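Local coordinates for protein (hdlp (histone deacetylase-like protein)) (Aquifex aeolicus, PDB 1C3P) that probably removes acetyl groups from acetylated lysine side chains as a zinc-dependent member of the histone deacetylase family, at residues A[32-37]-A[305-310]; A[63-68]-A[136-141]. All blocks are in the same frame, centred on the assembly; numbering follows the deposited sequence.

Contact 1: residues A[32-37]-A[305-310]; sequences LRFKDA and AWTLIW. Unlike the reference sequence in segment 32-37: Lys35 (reference Leu).
The hydroxyl of Thr307 is gripped from its own helix, by a hydrogen bond between OG1 and the carbonyl of Ala303, while across the contact it meets the rim of the Phe34 ring. Thr307 OG1 lies in the ring plane, 3.1 Å from Phe34 CD2, facing the C-H edge. Phe34 is brought there by a first torsion that sets CG anti to the backbone N (chi1 -172°). The chain of Lys35, a leucine in the reference sequence, runs past Thr307 in the opposite sense and crosses the indole of Trp310 at about a right angle. Lys35 CD rests 3.3 Å from Trp310 CD1, and CE lies over a ring face. The bends at chi3 and chi4 leave Lys35 NZ 5.1 Å from the centroid of the Trp310 five-membered ring, a cation-pi attraction that is weak at most. Trp310 spends its NE1 on the carbonyl of Leu40, which probably fixes the indole for this overlap. Strand 4-8 sends Leu6 against both Lys35 and Trp310. With the axes of the two segments 10.5 Å apart at closest approach and crossing at -63°, this is buried helix-on-helix packing beside the parallel sheet of an arginase-like alpha/beta fold.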
ATOM      1  N   LEU A  32      15.389  -2.340   1.500  1.00 23.91           N
ATOM      2  CA  LEU A  32      16.637  -1.602   1.409  1.00 24.82           C
ATOM      3  C   LEU A  32      17.831  -2.538   1.395  1.00 19.56           C
ATOM      4  O   LEU A  32      18.712  -2.383   0.559  1.00 20.71           O
ATOM      5  CB  LEU A  32      16.776  -0.605   2.568  1.00 24.81           C
ATOM      6  CG  LEU A  32      15.900   0.654   2.555  1.00 27.00           C
ATOM      7  CD1 LEU A  32      16.253   1.548   3.744  1.00 27.13           C
ATOM      8  CD2 LEU A  32      16.135   1.422   1.267  1.00 34.49           C
ATOM      9  N   ARG A  33      17.860  -3.500   2.315  1.00 23.25           N
ATOM     10  CA  ARG A  33      18.978  -4.434   2.367  1.00 24.33           C
ATOM     11  C   ARG A  33      19.019  -5.293   1.115  1.00 30.33           C
ATOM     12  O   ARG A  33      20.090  -5.644   0.631  1.00 25.45           O
ATOM     13  CB  ARG A  33      18.892  -5.316   3.619  1.00 23.46           C
ATOM     14  CG  ARG A  33      19.094  -4.529   4.924  1.00 26.94           C
ATOM     15  CD  ARG A  33      19.363  -5.433   6.123  1.00 42.13           C
ATOM     16  NE  ARG A  33      18.252  -6.335   6.400  1.00 59.06           N
ATOM     17  CZ  ARG A  33      18.229  -7.208   7.403  1.00 60.87           C
ATOM     18  NH1 ARG A  33      19.260  -7.299   8.230  1.00 65.33           N
ATOM     19  NH2 ARG A  33      17.168  -7.984   7.586  1.00 56.24           N
ATOM     20  N   PHE A  34      17.846  -5.615   0.580  1.00 24.98           N
ATOM     21  CA  PHE A  34      17.754  -6.431  -0.615  1.00 27.09           C
ATOM     22  C   PHE A  34      18.249  -5.667  -1.848  1.00 23.93           C
ATOM     23  O   PHE A  34      19.050  -6.180  -2.634  1.00 21.71           O
ATOM     24  CB  PHE A  34      16.305  -6.878  -0.831  1.00 24.88           C
ATOM     25  CG  PHE A  34      16.145  -7.873  -1.933  1.00 20.46           C
ATOM     26  CD1 PHE A  34      16.547  -9.188  -1.754  1.00 18.74           C
ATOM     27  CD2 PHE A  34      15.618  -7.490  -3.169  1.00 20.19           C
ATOM     28  CE1 PHE A  34      16.425 -10.126  -2.799  1.00 23.04           C
ATOM     29  CE2 PHE A  34      15.489  -8.408  -4.217  1.00 25.08           C
ATOM     30  CZ  PHE A  34      15.896  -9.735  -4.028  1.00 23.31           C
ATOM     31  N   LYS A  35      17.804  -4.430  -2.039  1.00 21.33           N
ATOM     32  CA  LYS A  35      18.297  -3.743  -3.216  1.00 22.54           C
ATOM     33  C   LYS A  35      19.789  -3.480  -3.124  1.00 24.68           C
ATOM     34  O   LYS A  35      20.464  -3.414  -4.144  1.00 22.33           O
ATOM     35  CB  LYS A  35      17.539  -2.457  -3.463  1.00 29.70           C
ATOM     36  CG  LYS A  35      16.171  -2.713  -4.071  1.00 29.48           C
ATOM     37  CD  LYS A  35      15.434  -1.425  -4.291  1.00 42.17           C
ATOM     38  CE  LYS A  35      15.181  -0.729  -2.980  1.00 34.89           C
ATOM     39  NZ  LYS A  35      16.421  -0.372  -2.244  1.00 67.18           N
ATOM     40  N   ASP A  36      20.302  -3.339  -1.910  1.00 25.67           N
ATOM     41  CA  ASP A  36      21.729  -3.107  -1.737  1.00 25.57           C
ATOM     42  C   ASP A  36      22.466  -4.394  -2.082  1.00 28.04           C
ATOM     43  O   ASP A  36      23.446  -4.372  -2.833  1.00 29.52           O
ATOM     44  CB  ASP A  36      22.042  -2.684  -0.298  1.00 32.26           C
ATOM     45  CG  ASP A  36      23.526  -2.387  -0.084  1.00 33.92           C
ATOM     46  OD1 ASP A  36      24.111  -1.626  -0.885  1.00 40.22           O
ATOM     47  OD2 ASP A  36      24.098  -2.902   0.892  1.00 40.06           O
ATOM     48  N   ALA A  37      21.993  -5.515  -1.545  1.00 23.32           N
ATOM     49  CA  ALA A  37      22.618  -6.811  -1.826  1.00 28.22           C
ATOM     50  C   ALA A  37      22.642  -7.092  -3.338  1.00 28.41           C
ATOM     51  O   ALA A  37      23.595  -7.684  -3.843  1.00 29.27           O
ATOM     52  CB  ALA A  37      21.872  -7.941  -1.070  1.00 25.93           C
ATOM     53  N   ALA A 305       9.033  -8.151  -5.700  1.00 19.93           N
ATOM     54  CA  ALA A 305       8.060  -7.319  -6.397  1.00 18.70           C
ATOM     55  C   ALA A 305       8.374  -5.838  -6.332  1.00 16.46           C
ATOM     56  O   ALA A 305       8.316  -5.145  -7.348  1.00 19.49           O
ATOM     57  CB  ALA A 305       6.628  -7.603  -5.856  1.00 18.26           C
ATOM     58  N   TRP A 306       8.696  -5.328  -5.147  1.00 21.92           N
ATOM     59  CA  TRP A 306       9.029  -3.919  -5.070  1.00 18.99           C
ATOM     60  C   TRP A 306      10.337  -3.662  -5.788  1.00 20.26           C
ATOM     61  O   TRP A 306      10.580  -2.554  -6.260  1.00 21.20           O
ATOM     62  CB  TRP A 306       9.107  -3.429  -3.625  1.00 17.96           C
ATOM     63  CG  TRP A 306       7.742  -3.126  -3.049  1.00 21.34           C
ATOM     64  CD1 TRP A 306       6.594  -2.895  -3.745  1.00 19.88           C
ATOM     65  CD2 TRP A 306       7.415  -2.956  -1.667  1.00 16.55           C
ATOM     66  NE1 TRP A 306       5.567  -2.588  -2.883  1.00 15.95           N
ATOM     67  CE2 TRP A 306       6.045  -2.618  -1.602  1.00 19.37           C
ATOM     68  CE3 TRP A 306       8.147  -3.054  -0.475  1.00 17.80           C
ATOM     69  CZ2 TRP A 306       5.391  -2.379  -0.386  1.00 24.85           C
ATOM     70  CZ3 TRP A 306       7.500  -2.817   0.732  1.00 29.69           C
ATOM     71  CH2 TRP A 306       6.131  -2.481   0.764  1.00 17.04           C
ATOM     72  N   THR A 307      11.187  -4.678  -5.873  1.00 18.60           N
ATOM     73  CA  THR A 307      12.442  -4.489  -6.586  1.00 16.88           C
ATOM     74  C   THR A 307      12.101  -4.235  -8.055  1.00 17.47           C
ATOM     75  O   THR A 307      12.712  -3.378  -8.688  1.00 18.94           O
ATOM     76  CB  THR A 307      13.381  -5.711  -6.403  1.00 22.05           C
ATOM     77  OG1 THR A 307      13.903  -5.692  -5.066  1.00 21.58           O
ATOM     78  CG2 THR A 307      14.539  -5.673  -7.399  1.00 24.86           C
ATOM     79  N   LEU A 308      11.118  -4.953  -8.600  1.00 19.97           N
ATOM     80  CA  LEU A 308      10.715  -4.712  -9.987  1.00 22.54           C
ATOM     81  C   LEU A 308      10.252  -3.259 -10.147  1.00 22.98           C
ATOM     82  O   LEU A 308      10.562  -2.585 -11.142  1.00 22.27           O
ATOM     83  CB  LEU A 308       9.586  -5.664 -10.415  1.00 21.13           C
ATOM     84  CG  LEU A 308       9.930  -7.153 -10.511  1.00 22.82           C
ATOM     85  CD1 LEU A 308       8.728  -7.954 -11.060  1.00 25.01           C
ATOM     86  CD2 LEU A 308      11.145  -7.310 -11.438  1.00 29.09           C
ATOM     87  N   ILE A 309       9.502  -2.770  -9.165  1.00 22.54           N
ATOM     88  CA  ILE A 309       9.025  -1.396  -9.217  1.00 17.09           C
ATOM     89  C   ILE A 309      10.205  -0.432  -9.185  1.00 20.84           C
ATOM     90  O   ILE A 309      10.242   0.541  -9.940  1.00 25.20           O
ATOM     91  CB  ILE A 309       8.119  -1.051  -8.017  1.00 18.12           C
ATOM     92  CG1 ILE A 309       6.860  -1.920  -8.032  1.00 18.26           C
ATOM     93  CG2 ILE A 309       7.759   0.424  -8.060  1.00 24.16           C
ATOM     94  CD1 ILE A 309       5.995  -1.712  -9.258  1.00 26.57           C
ATOM     95  N   TRP A 310      11.173  -0.690  -8.309  1.00 16.86           N
ATOM     96  CA  TRP A 310      12.316   0.222  -8.220  1.00 17.86           C
ATOM     97  C   TRP A 310      13.111   0.229  -9.532  1.00 20.86           C
ATOM     98  O   TRP A 310      13.517   1.291 -10.017  1.00 21.38           O
ATOM     99  CB  TRP A 310      13.213  -0.154  -7.044  1.00 14.83           C
ATOM    100  CG  TRP A 310      14.393   0.741  -6.920  1.00 16.63           C
ATOM    101  CD1 TRP A 310      15.703   0.385  -7.067  1.00 19.82           C
ATOM    102  CD2 TRP A 310      14.381   2.170  -6.741  1.00 18.62           C
ATOM    103  NE1 TRP A 310      16.505   1.500  -6.998  1.00 25.84           N
ATOM    104  CE2 TRP A 310      15.721   2.608  -6.799  1.00 25.60           C
ATOM    105  CE3 TRP A 310      13.369   3.121  -6.540  1.00 24.06           C
ATOM    106  CZ2 TRP A 310      16.076   3.955  -6.663  1.00 26.14           C
ATOM    107  CZ3 TRP A 310      13.717   4.457  -6.406  1.00 24.89           C
ATOM    108  CH2 TRP A 310      15.064   4.863  -6.468  1.00 24.96           C
TER

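Contact 2: residues A[63-68]-A[136-141]; sequences EDYINT and SRANGF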
ATOM      1  N   GLU A  63      -6.568  15.357  17.400  1.00 18.94           N
ATOM      2  CA  GLU A  63      -5.588  15.432  18.472  1.00 22.44           C
ATOM      3  C   GLU A  63      -5.702  14.409  19.573  1.00 18.63           C
ATOM      4  O   GLU A  63      -4.688  13.884  20.025  1.00 18.37           O
ATOM      5  CB  GLU A  63      -5.586  16.816  19.114  1.00 28.31           C
ATOM      6  CG  GLU A  63      -4.726  17.833  18.426  1.00 60.37           C
ATOM      7  CD  GLU A  63      -4.401  18.999  19.341  1.00 65.08           C
ATOM      8  OE1 GLU A  63      -3.783  18.759  20.403  1.00 66.44           O
ATOM      9  OE2 GLU A  63      -4.764  20.146  19.001  1.00 71.72           O
ATOM     10  N   ASP A  64      -6.925  14.144  20.028  1.00 19.77           N
ATOM     11  CA  ASP A  64      -7.127  13.185  21.111  1.00 17.88           C
ATOM     12  C   ASP A  64      -6.632  11.789  20.699  1.00 21.90           C
ATOM     13  O   ASP A  64      -6.035  11.068  21.511  1.00 17.35           O
ATOM     14  CB  ASP A  64      -8.604  13.092  21.505  1.00 20.43           C
ATOM     15  CG  ASP A  64      -9.494  12.637  20.352  1.00 42.71           C
ATOM     16  OD1 ASP A  64     -10.622  12.160  20.611  1.00 45.01           O
ATOM     17  OD2 ASP A  64      -9.079  12.772  19.183  1.00 51.77           O
ATOM     18  N   TYR A  65      -6.896  11.412  19.448  1.00 16.17           N
ATOM     19  CA  TYR A  65      -6.466  10.110  18.931  1.00 15.62           C
ATOM     20  C   TYR A  65      -4.938  10.053  18.839  1.00 15.27           C
ATOM     21  O   TYR A  65      -4.332   9.105  19.327  1.00 15.96           O
ATOM     22  CB  TYR A  65      -7.103   9.823  17.547  1.00 12.04           C
ATOM     23  CG  TYR A  65      -6.588   8.547  16.900  1.00 12.23           C
ATOM     24  CD1 TYR A  65      -6.653   7.319  17.573  1.00 14.73           C
ATOM     25  CD2 TYR A  65      -6.008   8.571  15.625  1.00 13.67           C
ATOM     26  CE1 TYR A  65      -6.146   6.145  16.995  1.00 18.23           C
ATOM     27  CE2 TYR A  65      -5.496   7.403  15.039  1.00 18.16           C
ATOM     28  CZ  TYR A  65      -5.561   6.199  15.725  1.00 16.88           C
ATOM     29  OH  TYR A  65      -5.004   5.062  15.169  1.00 14.59           O
ATOM     30  N   ILE A  66      -4.324  11.068  18.235  1.00 14.29           N
ATOM     31  CA  ILE A  66      -2.873  11.105  18.107  1.00 18.86           C
ATOM     32  C   ILE A  66      -2.247  11.095  19.488  1.00 25.20           C
ATOM     33  O   ILE A  66      -1.307  10.344  19.714  1.00 14.60           O
ATOM     34  CB  ILE A  66      -2.392  12.365  17.333  1.00 15.56           C
ATOM     35  CG1 ILE A  66      -2.884  12.289  15.892  1.00 19.68           C
ATOM     36  CG2 ILE A  66      -0.860  12.470  17.369  1.00 20.45           C
ATOM     37  CD1 ILE A  66      -2.303  11.082  15.132  1.00 29.11           C
ATOM     38  N   ASN A  67      -2.766  11.909  20.415  1.00 18.21           N
ATOM     39  CA  ASN A  67      -2.186  11.944  21.760  1.00 20.03           C
ATOM     40  C   ASN A  67      -2.278  10.590  22.442  1.00 15.87           C
ATOM     41  O   ASN A  67      -1.379  10.214  23.206  1.00 18.64           O
ATOM     42  CB  ASN A  67      -2.836  13.008  22.655  1.00 21.73           C
ATOM     43  CG  ASN A  67      -2.466  14.429  22.248  1.00 21.69           C
ATOM     44  OD1 ASN A  67      -1.476  14.656  21.562  1.00 23.97           O
ATOM     45  ND2 ASN A  67      -3.259  15.390  22.687  1.00 23.23           N
ATOM     46  N   THR A  68      -3.342   9.850  22.150  1.00 16.55           N
ATOM     47  CA  THR A  68      -3.514   8.535  22.742  1.00 20.34           C
ATOM     48  C   THR A  68      -2.465   7.563  22.204  1.00 16.66           C
ATOM     49  O   THR A  68      -1.922   6.754  22.952  1.00 18.79           O
ATOM     50  CB  THR A  68      -4.922   7.975  22.477  1.00 22.99           C
ATOM     51  OG1 THR A  68      -5.894   8.831  23.103  1.00 21.75           O
ATOM     52  CG2 THR A  68      -5.053   6.585  23.064  1.00 17.37           C
ATOM     53  N   SER A 136     -10.022   8.996  13.698  1.00 18.01           N
ATOM     54  CA  SER A 136      -9.844   8.900  15.132  1.00 15.26           C
ATOM     55  C   SER A 136      -9.867   7.475  15.642  1.00 15.40           C
ATOM     56  O   SER A 136     -10.272   7.240  16.780  1.00 18.77           O
ATOM     57  CB  SER A 136     -10.955   9.703  15.827  1.00 18.07           C
ATOM     58  OG  SER A 136     -11.039  11.011  15.292  1.00 22.22           O
ATOM     59  N   ARG A 137      -9.405   6.515  14.840  1.00 19.71           N
ATOM     60  CA  ARG A 137      -9.428   5.121  15.278  1.00 17.29           C
ATOM     61  C   ARG A 137      -8.502   4.198  14.478  1.00 16.14           C
ATOM     62  O   ARG A 137      -8.403   4.339  13.268  1.00 16.88           O
ATOM     63  CB  ARG A 137     -10.868   4.600  15.182  1.00 24.19           C
ATOM     64  CG  ARG A 137     -11.018   3.098  15.250  1.00 32.56           C
ATOM     65  CD  ARG A 137     -12.473   2.709  15.022  1.00 47.98           C
ATOM     66  NE  ARG A 137     -13.303   2.977  16.188  1.00 50.95           N
ATOM     67  CZ  ARG A 137     -13.507   2.106  17.171  1.00 50.38           C
ATOM     68  NH1 ARG A 137     -12.944   0.906  17.126  1.00 45.26           N
ATOM     69  NH2 ARG A 137     -14.272   2.436  18.204  1.00 55.31           N
ATOM     70  N   ALA A 138      -7.854   3.247  15.155  1.00 18.07           N
ATOM     71  CA  ALA A 138      -6.961   2.301  14.482  1.00 21.48           C
ATOM     72  C   ALA A 138      -7.789   1.233  13.759  1.00 21.04           C
ATOM     73  O   ALA A 138      -8.933   0.966  14.133  1.00 18.97           O
ATOM     74  CB  ALA A 138      -6.002   1.633  15.517  1.00 16.55           C
ATOM     75  N   ASN A 139      -7.226   0.621  12.723  1.00 13.83           N
ATOM     76  CA  ASN A 139      -7.965  -0.375  11.983  1.00 12.92           C
ATOM     77  C   ASN A 139      -7.078  -1.110  10.985  1.00 20.92           C
ATOM     78  O   ASN A 139      -6.236  -0.494  10.328  1.00 16.81           O
ATOM     79  CB  ASN A 139      -9.130   0.324  11.250  1.00 13.14           C
ATOM     80  CG  ASN A 139      -9.944  -0.622  10.395  1.00 20.34           C
ATOM     81  OD1 ASN A 139     -10.528  -1.587  10.893  1.00 19.76           O
ATOM     82  ND2 ASN A 139      -9.999  -0.343   9.093  1.00 16.36           N
ATOM     83  N   GLY A 140      -7.265  -2.425  10.890  1.00 19.30           N
ATOM     84  CA  GLY A 140      -6.504  -3.224   9.940  1.00 21.34           C
ATOM     85  C   GLY A 140      -4.993  -3.116  10.034  1.00 20.19           C
ATOM     86  O   GLY A 140      -4.311  -3.047   9.005  1.00 18.77           O
ATOM     87  N   PHE A 141      -4.469  -3.113  11.258  1.00 15.52           N
ATOM     88  CA  PHE A 141      -3.027  -3.025  11.505  1.00 20.71           C
ATOM     89  C   PHE A 141      -2.526  -1.608  11.305  1.00 14.45           C
ATOM     90  O   PHE A 141      -1.347  -1.353  11.488  1.00 16.39           O
ATOM     91  CB  PHE A 141      -2.205  -3.883  10.534  1.00 20.03           C
ATOM     92  CG  PHE A 141      -2.629  -5.320  10.427  1.00 28.32           C
ATOM     93  CD1 PHE A 141      -2.141  -6.104   9.370  1.00 24.25           C
ATOM     94  CD2 PHE A 141      -3.470  -5.910  11.364  1.00 30.11           C
ATOM     95  CE1 PHE A 141      -2.482  -7.436   9.254  1.00 25.94           C
ATOM     96  CE2 PHE A 141      -3.817  -7.258  11.250  1.00 21.64           C
ATOM     97  CZ  PHE A 141      -3.318  -8.018  10.193  1.00 24.44           C
TER
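Tyr65 lays one face of its ring over the backbone that joins Ser136 to Arg137. Ser136 C stands 3.6 Å above the Tyr65 ring plane toward the rim, and Arg137 N is 3.7 Å above it over the centre, so the peptide group lies flat and nearly parallel over the ring. The first torsion, with CG anti to the backbone N (chi1 174°), carries the ring out from helix 63-75 and across the loop at Ser136-Ala138. At its far end Tyr65 OH passes 3.6 Å from Ala138 CB; it is also 3.4 Å from Ala138 N, but at an angle too poor for a hydrogen bond, and its true partner is the carbonyl of Tyr143. A phenylalanine at Tyr65 would probably leave that carbonyl without its mate and the ring less firmly fixed in its rotation. The segment 136-141 belongs to the long connection from strand 122-125 to helix 146-156. In histone deacetylases this connection carries a Gly-Phe pair whose ring lines the narrow channel toward the zinc, a role that probably falls to Phe141. Nearer the helix start, Ser136 OG is hydrogen-bonded to Thr62 OG1, which also pairs with Asp64 OD2. Asp64 O accepts from both Thr68 N and Thr68 OG1, one turn further along, the latter at 2.7 Å, and the two donors reach it from opposite faces of the carbonyl plane.

How the contacts relate
Contacts 1 and 2 lie on opposite sides of the chain's centre, 31 Å apart between centres, and their nearest atoms stay about 12 Å from each other; they illustrate how distant packing sites can tie one domain together. Along the chain the order is 32-37, 63-68, 136-141, 305-310, so contact 2 falls wholly within the span that contact 1 bridges. Contact 1 joins helices 28-37 and 299-314 beside strand 4-8, bringing together early and late parts of the histone deacetylase domain; contact 2 sets helix 63-75 against the loop after strand 122-125. The residues that bind zinc in another structure of this protein, Asp168, His170 and Asp258, come between 141 and 305 in sequence, away from both contacts.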